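FixG-related protein (Vibrio parahaemolyticus, PDB 2R39) is of unknown function but, as a probable membrane-bound 4Fe-4S protein, may take part in electron transport, the present chain being its C-terminal Ig-like domain. Local coordinates at residues N33-K38 and T93-I98; Q65-E70 and L75-S80; A11-I16 and Y49-K54. All coordinates share one frame; numbering follows the deposited sequence.

Contact 1 (N33-K38 and T93-I98)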
loop_
_atom_site.group_PDB
_atom_site.type_symbol
_atom_site.label_atom_id
_atom_site.label_comp_id
_atom_site.label_asym_id
_atom_site.label_seq_id
_atom_site.Cartn_x
_atom_site.Cartn_y
_atom_site.Cartn_z
ATOM N N ASN A 33 7.602 8.361 -0.489
ATOM C CA ASN A 33 6.672 8.343 -1.628
ATOM C C ASN A 33 5.271 8.258 -1.073
ATOM O O ASN A 33 5.052 7.522 -0.114
ATOM C CB ASN A 33 6.868 7.100 -2.522
ATOM C CG ASN A 33 7.949 7.269 -3.579
ATOM O OD1 ASN A 33 7.988 6.515 -4.556
ATOM N ND2 ASN A 33 8.846 8.215 -3.376
ATOM N N THR A 34 4.323 8.967 -1.678
ATOM C CA THR A 34 2.921 8.910 -1.242
ATOM C C THR A 34 2.025 8.116 -2.199
ATOM O O THR A 34 2.244 8.095 -3.422
ATOM C CB THR A 34 2.305 10.305 -1.034
ATOM O OG1 THR A 34 2.378 11.047 -2.258
ATOM C CG2 THR A 34 3.019 11.067 0.084
ATOM N N TYR A 35 1.009 7.485 -1.611
ATOM C CA TYR A 35 0.088 6.579 -2.290
ATOM C C TYR A 35 -1.325 6.752 -1.749
ATOM O O TYR A 35 -1.510 7.190 -0.608
ATOM C CB TYR A 35 0.494 5.117 -2.048
ATOM C CG TYR A 35 1.935 4.802 -2.379
ATOM C CD1 TYR A 35 2.294 4.344 -3.642
ATOM C CD2 TYR A 35 2.945 4.972 -1.425
ATOM C CE1 TYR A 35 3.639 4.051 -3.952
ATOM C CE2 TYR A 35 4.279 4.695 -1.727
ATOM C CZ TYR A 35 4.617 4.236 -2.987
ATOM O OH TYR A 35 5.933 3.949 -3.274
ATOM N N THR A 36 -2.314 6.375 -2.555
ATOM C CA THR A 36 -3.667 6.156 -2.046
ATOM C C THR A 36 -4.136 4.751 -2.407
ATOM O O THR A 36 -4.156 4.369 -3.585
ATOM C CB THR A 36 -4.648 7.214 -2.572
ATOM O OG1 THR A 36 -4.144 8.512 -2.244
ATOM C CG2 THR A 36 -6.029 7.040 -1.937
ATOM N N LEU A 37 -4.475 3.973 -1.384
ATOM C CA LEU A 37 -5.081 2.661 -1.590
ATOM C C LEU A 37 -6.606 2.791 -1.619
ATOM O O LEU A 37 -7.176 3.463 -0.779
ATOM C CB LEU A 37 -4.660 1.677 -0.488
ATOM C CG LEU A 37 -3.181 1.500 -0.121
ATOM C CD1 LEU A 37 -2.991 0.311 0.849
ATOM C CD2 LEU A 37 -2.301 1.327 -1.318
ATOM N N LYS A 38 -7.249 2.158 -2.595
ATOM C CA LYS A 38 -8.709 2.037 -2.619
ATOM C C LYS A 38 -9.075 0.585 -2.347
ATOM O O LYS A 38 -8.634 -0.314 -3.059
ATOM C CB LYS A 38 -9.262 2.474 -3.977
ATOM C CG LYS A 38 -10.782 2.321 -4.128
ATOM C CD LYS A 38 -11.275 2.771 -5.512
ATOM C CE LYS A 38 -11.193 4.288 -5.679
ATOM N NZ LYS A 38 -11.727 4.793 -6.996
ATOM N N THR A 93 12.473 1.210 -7.485
ATOM C CA THR A 93 12.214 -0.095 -6.928
ATOM C C THR A 93 10.787 -0.561 -7.261
ATOM O O THR A 93 9.805 0.171 -7.014
ATOM C CB THR A 93 12.428 -0.067 -5.403
ATOM O OG1 THR A 93 13.721 0.492 -5.113
ATOM C CG2 THR A 93 12.357 -1.462 -4.803
ATOM N N THR A 94 10.672 -1.781 -7.801
ATOM C CA THR A 94 9.364 -2.431 -7.941
ATOM C C THR A 94 8.875 -2.927 -6.604
ATOM O O THR A 94 9.614 -3.600 -5.875
ATOM C CB THR A 94 9.409 -3.621 -8.938
ATOM O OG1 THR A 94 9.778 -3.108 -10.206
ATOM C CG2 THR A 94 8.010 -4.260 -9.090
ATOM N N ILE A 95 7.635 -2.559 -6.260
ATOM C CA ILE A 95 7.035 -2.978 -5.012
ATOM C C ILE A 95 5.653 -3.536 -5.324
ATOM O O ILE A 95 5.139 -3.333 -6.424
ATOM C CB ILE A 95 6.946 -1.796 -3.978
ATOM C CG1 ILE A 95 6.122 -0.625 -4.559
ATOM C CG2 ILE A 95 8.394 -1.291 -3.587
ATOM C CD1 ILE A 95 5.697 0.488 -3.536
ATOM N N GLN A 96 5.063 -4.231 -4.359
ATOM C CA GLN A 96 3.681 -4.655 -4.458
ATOM C C GLN A 96 3.041 -4.319 -3.154
ATOM O O GLN A 96 3.609 -4.622 -2.092
ATOM C CB GLN A 96 3.587 -6.168 -4.536
ATOM C CG GLN A 96 3.647 -6.777 -5.892
ATOM C CD GLN A 96 3.461 -8.264 -5.758
ATOM O OE1 GLN A 96 3.658 -8.821 -4.662
ATOM N NE2 GLN A 96 3.049 -8.908 -6.828
ATOM N N PHE A 97 1.856 -3.723 -3.227
ATOM C CA PHE A 97 0.985 -3.623 -2.080
ATOM C C PHE A 97 0.113 -4.871 -2.008
ATOM O O PHE A 97 -0.337 -5.417 -3.047
ATOM C CB PHE A 97 0.139 -2.373 -2.180
ATOM C CG PHE A 97 0.929 -1.103 -1.999
ATOM C CD1 PHE A 97 1.277 -0.666 -0.730
ATOM C CD2 PHE A 97 1.308 -0.343 -3.104
ATOM C CE1 PHE A 97 1.999 0.513 -0.552
ATOM C CE2 PHE A 97 2.029 0.835 -2.933
ATOM C CZ PHE A 97 2.376 1.256 -1.655
ATOM N N ILE A 98 -0.097 -5.355 -0.789
ATOM C CA ILE A 98 -0.770 -6.614 -0.628
ATOM C C ILE A 98 -1.895 -6.426 0.356
ATOM O O ILE A 98 -1.673 -5.928 1.466
ATOM C CB ILE A 98 0.220 -7.708 -0.196
ATOM C CG1 ILE A 98 1.305 -7.871 -1.289
ATOM C CG2 ILE A 98 -0.518 -9.048 0.098
ATOM C CD1 ILE A 98 2.640 -8.300 -0.753
#
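Leu37 and Phe97 mark the closest backbone approach, 8.7 Å from CA to CA, where strands 33-38 and 93-98 pass 10.2 Å apart with their directions 38° from parallel and no hydrogen bond between them. This is face-to-face sheet packing in an Ig-like beta sandwich: 31-41 runs between 11-17 and 74-83 in one sheet, 92-101 between 47-54 and 106-115 in the other, so two inner strands meet through side chains alone. Phe97 does most of the work. Its ring drives edge first into the face of Tyr35 in a T-shaped stack, planes at 69° and centroids 4.8 Å apart. The leading atom, Phe97 CZ, stands 3.5 Å above the Tyr35 plane, over the ring centre, and Phe97 CE2 lies beside it, 3.6 Å from Tyr35 CD1. One face of Phe97 is in turn covered by a branch of Leu37: CD2 makes a CH-pi contact 4.2 Å from the Phe97 centroid, displaced toward the CG and CD1 rim. The same aromatic ring is thus an edge to one neighbour and a face to the next. Val15 of strand 11-17 also packs on Phe97. Ile95 comes at Tyr35 from the opposite direction, with CG1 lodged between the backbone N and the carbonyl carbon (chi1 58°) and CD1, at the end of an extended chain, facing the hydroxyl end of Tyr35. That hydroxyl is hydrogen-bonded to the backbone O of Arg113 on strand 106-115, which anchors the far end of the ring; beside the polar tip lies methyl CD1 of Ile95, 3.5 Å from Tyr35 OH.

Contact 2 (Q65-E70 and L75-S80)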
loop_
_atom_site.group_PDB
_atom_site.type_symbol
_atom_site.label_atom_id
_atom_site.label_comp_id
_atom_site.label_asym_id
_atom_site.label_seq_id
_atom_site.Cartn_x
_atom_site.Cartn_y
_atom_site.Cartn_z
ATOM N N GLN A 65 -2.790 0.039 8.395
ATOM C CA GLN A 65 -2.174 -1.262 8.261
ATOM C C GLN A 65 -3.214 -2.393 8.365
ATOM O O GLN A 65 -3.118 -3.405 7.672
ATOM C CB GLN A 65 -1.121 -1.437 9.370
ATOM C CG GLN A 65 -0.345 -2.700 9.241
ATOM C CD GLN A 65 0.830 -2.775 10.177
ATOM O OE1 GLN A 65 0.681 -3.019 11.381
ATOM N NE2 GLN A 65 2.020 -2.607 9.617
ATOM N N THR A 66 -4.160 -2.240 9.282
ATOM C CA THR A 66 -5.187 -3.234 9.521
ATOM C C THR A 66 -6.494 -2.460 9.576
ATOM O O THR A 66 -6.586 -1.463 10.295
ATOM C CB THR A 66 -4.941 -3.969 10.870
ATOM O OG1 THR A 66 -3.690 -4.667 10.812
ATOM C CG2 THR A 66 -6.034 -4.978 11.152
ATOM N N ILE A 67 -7.504 -2.923 8.848
ATOM C CA ILE A 67 -8.776 -2.194 8.730
ATOM C C ILE A 67 -9.994 -3.107 8.831
ATOM O O ILE A 67 -9.914 -4.280 8.475
ATOM C CB ILE A 67 -8.863 -1.406 7.384
ATOM C CG1 ILE A 67 -8.476 -2.312 6.204
ATOM C CG2 ILE A 67 -7.954 -0.196 7.405
ATOM C CD1 ILE A 67 -8.652 -1.693 4.838
ATOM N N GLN A 68 -11.106 -2.566 9.338
ATOM C CA GLN A 68 -12.407 -3.232 9.293
ATOM C C GLN A 68 -13.274 -2.549 8.234
ATOM O O GLN A 68 -13.455 -1.324 8.265
ATOM C CB GLN A 68 -13.124 -3.141 10.653
ATOM C CG GLN A 68 -12.778 -4.238 11.635
ATOM C CD GLN A 68 -13.603 -4.167 12.902
ATOM O OE1 GLN A 68 -14.708 -3.593 12.926
ATOM N NE2 GLN A 68 -13.083 -4.759 13.972
ATOM N N VAL A 69 -13.803 -3.335 7.298
ATOM C CA VAL A 69 -14.552 -2.792 6.158
ATOM C C VAL A 69 -15.971 -3.369 6.102
ATOM O O VAL A 69 -16.154 -4.584 6.168
ATOM C CB VAL A 69 -13.808 -3.059 4.823
ATOM C CG1 VAL A 69 -14.455 -2.295 3.660
ATOM C CG2 VAL A 69 -12.345 -2.673 4.949
ATOM N N GLU A 70 -16.965 -2.486 5.988
ATOM C CA GLU A 70 -18.379 -2.878 5.979
ATOM C C GLU A 70 -18.792 -3.445 4.618
ATOM O O GLU A 70 -18.122 -3.186 3.619
ATOM C CB GLU A 70 -19.271 -1.681 6.355
ATOM C CG GLU A 70 -19.139 -1.204 7.809
ATOM C CD GLU A 70 -19.770 -2.153 8.812
ATOM O OE1 GLU A 70 -20.734 -2.863 8.454
ATOM O OE2 GLU A 70 -19.317 -2.181 9.975
ATOM N N LEU A 75 -13.311 2.127 0.809
ATOM C CA LEU A 75 -12.429 2.957 1.624
ATOM C C LEU A 75 -11.304 3.585 0.797
ATOM O O LEU A 75 -10.761 2.972 -0.119
ATOM C CB LEU A 75 -11.818 2.143 2.775
ATOM C CG LEU A 75 -12.688 1.643 3.931
ATOM C CD1 LEU A 75 -11.833 0.807 4.887
ATOM C CD2 LEU A 75 -13.322 2.797 4.679
ATOM N N ASN A 76 -10.948 4.808 1.161
ATOM C CA ASN A 76 -9.907 5.551 0.485
ATOM C C ASN A 76 -8.786 5.836 1.472
ATOM O O ASN A 76 -9.000 6.536 2.469
ATOM C CB ASN A 76 -10.482 6.851 -0.056
ATOM C CG ASN A 76 -9.590 7.489 -1.076
ATOM O OD1 ASN A 76 -9.052 8.581 -0.859
ATOM N ND2 ASN A 76 -9.426 6.819 -2.210
ATOM N N LEU A 77 -7.601 5.289 1.204
ATOM C CA LEU A 77 -6.541 5.262 2.206
ATOM C C LEU A 77 -5.230 5.911 1.772
ATOM O O LEU A 77 -4.351 5.238 1.208
ATOM C CB LEU A 77 -6.296 3.825 2.694
ATOM C CG LEU A 77 -7.507 2.982 3.114
ATOM C CD1 LEU A 77 -7.123 1.546 3.361
ATOM C CD2 LEU A 77 -8.223 3.574 4.347
ATOM N N PRO A 78 -5.088 7.223 2.043
ATOM C CA PRO A 78 -3.844 7.943 1.821
ATOM C C PRO A 78 -2.753 7.440 2.768
ATOM O O PRO A 78 -3.016 7.186 3.945
ATOM C CB PRO A 78 -4.215 9.395 2.158
ATOM C CG PRO A 78 -5.361 9.288 3.063
ATOM C CD PRO A 78 -6.131 8.102 2.607
HETATM N N MSE A 79 -1.539 7.296 2.255
HETATM C CA MSE A 79 -0.434 6.791 3.061
HETATM C C MSE A 79 0.889 7.184 2.429
HETATM O O MSE A 79 0.926 7.718 1.318
HETATM C CB MSE A 79 -0.505 5.265 3.135
HETATM C CG MSE A 79 -0.358 4.593 1.756
HETATM SE SE MSE A 79 -0.079 2.707 1.951
HETATM C CE MSE A 79 1.668 2.738 2.839
ATOM N N SER A 80 1.978 6.910 3.137
ATOM C CA SER A 80 3.299 7.047 2.546
ATOM C C SER A 80 4.263 5.932 2.992
ATOM O O SER A 80 4.015 5.220 3.997
ATOM C CB SER A 80 3.858 8.449 2.795
ATOM O OG SER A 80 4.331 8.596 4.106
#
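Leu75 rests a single methyl, CD1, in the shallow saddle between two adjoining methyls of the short strand 66-69, Val69 CG2 and Ile67 CD1. Val69 CG2 lies 3.5 Å from Leu75 CD1, and Ile67 CD1 stands 4.0 Å from Leu75 CD1. The two are met differently: Leu75 slides past Val69 in the opposite direction, whereas Leu75 and Ile67 meet tip to tip. The carbonyl O of Gln68 lies to one side, 4.3 Å from Leu75 CD1. The fit also works the other way round, for Ile67 CD1 is itself a bump, seated against both Leu75 CD1 and Leu77 CD1, the latter 3.9 Å away. With its CG1 turned in over the backbone (chi1 48°) and the chain beyond it extended, Ile67 brings CD1 to the facing strand. In the Ig-like sandwich the chain here crosses from one sheet to the other: 66-69 is an outer strand paired with 47-54, while 74-83 lies between 31-41 and 60-62, and the two face each other at 161°, nearly antiparallel, with axes 10.1 Å apart and no hydrogen bond across the gap. On strand 47-54, Tyr49 packs against both Ile67 and Val69, and Leu51 touches Leu77. At the turn end, Val69 O accepts a hydrogen bond from Asn41 ND2, and Glu70 N donates one to the carboxylate of Glu73.

Contact 3 (A11-I16 and Y49-K54)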
loop_
_atom_site.group_PDB
_atom_site.type_symbol
_atom_site.label_atom_id
_atom_site.label_comp_id
_atom_site.label_asym_id
_atom_site.label_seq_id
_atom_site.Cartn_x
_atom_site.Cartn_y
_atom_site.Cartn_z
ATOM N N ALA A 11 -12.914 -9.224 -2.156
ATOM C CA ALA A 11 -12.388 -7.899 -1.869
ATOM C C ALA A 11 -11.776 -7.330 -3.123
ATOM O O ALA A 11 -11.455 -8.072 -4.055
ATOM C CB ALA A 11 -11.326 -7.960 -0.749
ATOM N N GLY A 12 -11.593 -6.017 -3.131
ATOM C CA GLY A 12 -10.864 -5.358 -4.214
ATOM C C GLY A 12 -9.879 -4.369 -3.627
ATOM O O GLY A 12 -10.086 -3.855 -2.533
HETATM N N MSE A 13 -8.789 -4.126 -4.342
HETATM C CA MSE A 13 -7.901 -3.042 -3.994
HETATM C C MSE A 13 -7.285 -2.483 -5.252
HETATM O O MSE A 13 -6.897 -3.224 -6.135
HETATM C CB MSE A 13 -6.789 -3.488 -3.034
HETATM C CG MSE A 13 -5.818 -2.349 -2.702
HETATM SE SE MSE A 13 -4.465 -2.790 -1.385
HETATM C CE MSE A 13 -3.524 -4.189 -2.402
ATOM N N SER A 14 -7.199 -1.168 -5.308
ATOM C CA SER A 14 -6.417 -0.508 -6.331
ATOM C C SER A 14 -5.505 0.491 -5.648
ATOM O O SER A 14 -5.671 0.806 -4.465
ATOM C CB SER A 14 -7.307 0.133 -7.414
ATOM O OG SER A 14 -8.172 1.097 -6.862
ATOM N N VAL A 15 -4.497 0.927 -6.384
ATOM C CA VAL A 15 -3.448 1.780 -5.847
ATOM C C VAL A 15 -3.215 2.907 -6.826
ATOM O O VAL A 15 -3.116 2.664 -8.024
ATOM C CB VAL A 15 -2.126 0.999 -5.673
ATOM C CG1 VAL A 15 -0.956 1.952 -5.330
ATOM C CG2 VAL A 15 -2.284 -0.074 -4.591
ATOM N N ILE A 16 -3.151 4.129 -6.305
ATOM C CA ILE A 16 -2.632 5.267 -7.057
ATOM C C ILE A 16 -1.386 5.782 -6.356
ATOM O O ILE A 16 -1.450 6.194 -5.185
ATOM C CB ILE A 16 -3.666 6.423 -7.160
ATOM C CG1 ILE A 16 -4.951 5.941 -7.851
ATOM C CG2 ILE A 16 -3.050 7.626 -7.886
ATOM C CD1 ILE A 16 -6.066 6.976 -7.906
ATOM N N TYR A 49 -8.922 -6.623 6.943
ATOM C CA TYR A 49 -7.801 -6.774 6.005
ATOM C C TYR A 49 -6.492 -6.278 6.644
ATOM O O TYR A 49 -6.514 -5.364 7.463
ATOM C CB TYR A 49 -8.081 -6.029 4.682
ATOM C CG TYR A 49 -9.447 -6.321 4.061
ATOM C CD1 TYR A 49 -9.797 -7.604 3.658
ATOM C CD2 TYR A 49 -10.383 -5.307 3.868
ATOM C CE1 TYR A 49 -11.054 -7.872 3.076
ATOM C CE2 TYR A 49 -11.635 -5.568 3.276
ATOM C CZ TYR A 49 -11.963 -6.854 2.890
ATOM O OH TYR A 49 -13.208 -7.126 2.324
ATOM N N ASN A 50 -5.371 -6.908 6.300
ATOM C CA ASN A 50 -4.057 -6.345 6.597
ATOM C C ASN A 50 -3.521 -5.799 5.276
ATOM O O ASN A 50 -3.759 -6.387 4.205
ATOM C CB ASN A 50 -3.059 -7.397 7.082
ATOM C CG ASN A 50 -3.201 -7.771 8.578
ATOM O OD1 ASN A 50 -3.748 -7.041 9.411
ATOM N ND2 ASN A 50 -2.634 -8.926 8.917
ATOM N N LEU A 51 -2.761 -4.714 5.371
ATOM C CA LEU A 51 -2.146 -4.075 4.217
ATOM C C LEU A 51 -0.657 -4.081 4.450
ATOM O O LEU A 51 -0.184 -3.770 5.550
ATOM C CB LEU A 51 -2.660 -2.652 4.017
ATOM C CG LEU A 51 -4.190 -2.483 4.004
ATOM C CD1 LEU A 51 -4.542 -1.038 4.203
ATOM C CD2 LEU A 51 -4.851 -3.029 2.710
ATOM N N ASP A 52 0.071 -4.446 3.405
ATOM C CA ASP A 52 1.524 -4.636 3.464
ATOM C C ASP A 52 2.163 -4.182 2.178
ATOM O O ASP A 52 1.469 -3.900 1.226
ATOM C CB ASP A 52 1.835 -6.122 3.681
ATOM C CG ASP A 52 1.646 -6.526 5.111
ATOM O OD1 ASP A 52 2.509 -6.130 5.940
ATOM O OD2 ASP A 52 0.633 -7.216 5.402
ATOM N N VAL A 53 3.491 -4.105 2.166
ATOM C CA VAL A 53 4.240 -3.803 0.946
ATOM C C VAL A 53 5.407 -4.792 0.892
ATOM O O VAL A 53 5.966 -5.193 1.940
ATOM C CB VAL A 53 4.764 -2.324 0.856
ATOM C CG1 VAL A 53 5.742 -1.965 2.043
ATOM C CG2 VAL A 53 5.437 -2.061 -0.505
ATOM N N LYS A 54 5.736 -5.240 -0.302
ATOM C CA LYS A 54 6.946 -6.015 -0.443
ATOM C C LYS A 54 7.825 -5.433 -1.534
ATOM O O LYS A 54 7.317 -4.759 -2.443
ATOM C CB LYS A 54 6.615 -7.499 -0.610
ATOM C CG LYS A 54 6.472 -7.997 -1.996
ATOM C CD LYS A 54 6.670 -9.524 -2.059
ATOM C CE LYS A 54 5.790 -10.257 -1.061
ATOM N NZ LYS A 54 5.437 -11.633 -1.564
#
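Ala11 and Tyr49 make the larger half of this contact, a lone methyl set against the hydroxyl end of a ring. Ala11 CB lies 3.7 Å from Tyr49 OH and 3.8 Å from Tyr49 CE1, approaching the ring obliquely. The methyl meets the end of a long side chain: Tyr49 keeps CG anti to its carbonyl carbon (chi1 -49°) and spans the gap between backbones whose CA atoms are 9.2 Å apart at Ala11 and Tyr49. Leu51, two residues on, meets its partner differently. It leaves its backbone across the gap rather than into it, yet the end of the side chain comes nearer, and Leu51 CD2 arrives 4.1 Å from the selenium (SE) of selenomethionine Met13. Met13 extends from the backbone and bends only at its last torsion (chi3 64°). Phe106 touches Ala11, and Ile108 and Val110 touch Met13, so strand 106-115 adjoins the same apolar layer, while Val39 and Leu99 pack on Tyr49. With no hydrogen bond between the two strands, an edge strand of one sheet lies over an inner strand of the other, the layered core of an Ig-like beta sandwich.

In the fold
All three contacts join the two four-stranded antiparallel sheets of one Ig-like domain; contacts 1 and 3 are buried, and contact 2 lies farther out, partly buried. Contacts 1 and 3 have centres about 8 Å apart, contacts 2 and 3 about 9 Å, and contacts 1 and 2 about 13 Å. Strands 11-17, 31-41 and 74-83 supply one side, in that order across the sheet; 92-101, 47-54 and 66-69 supply the other. Backbone hydrogen bonds join neighbouring strands, as from Leu77 N to Leu37 O. Along the chain contacts 1 and 3 interleave, whereas contact 2 opens after contact 3 has closed and falls between the strands of contact 1, so distant and near-sequence pairings both knit the sandwich.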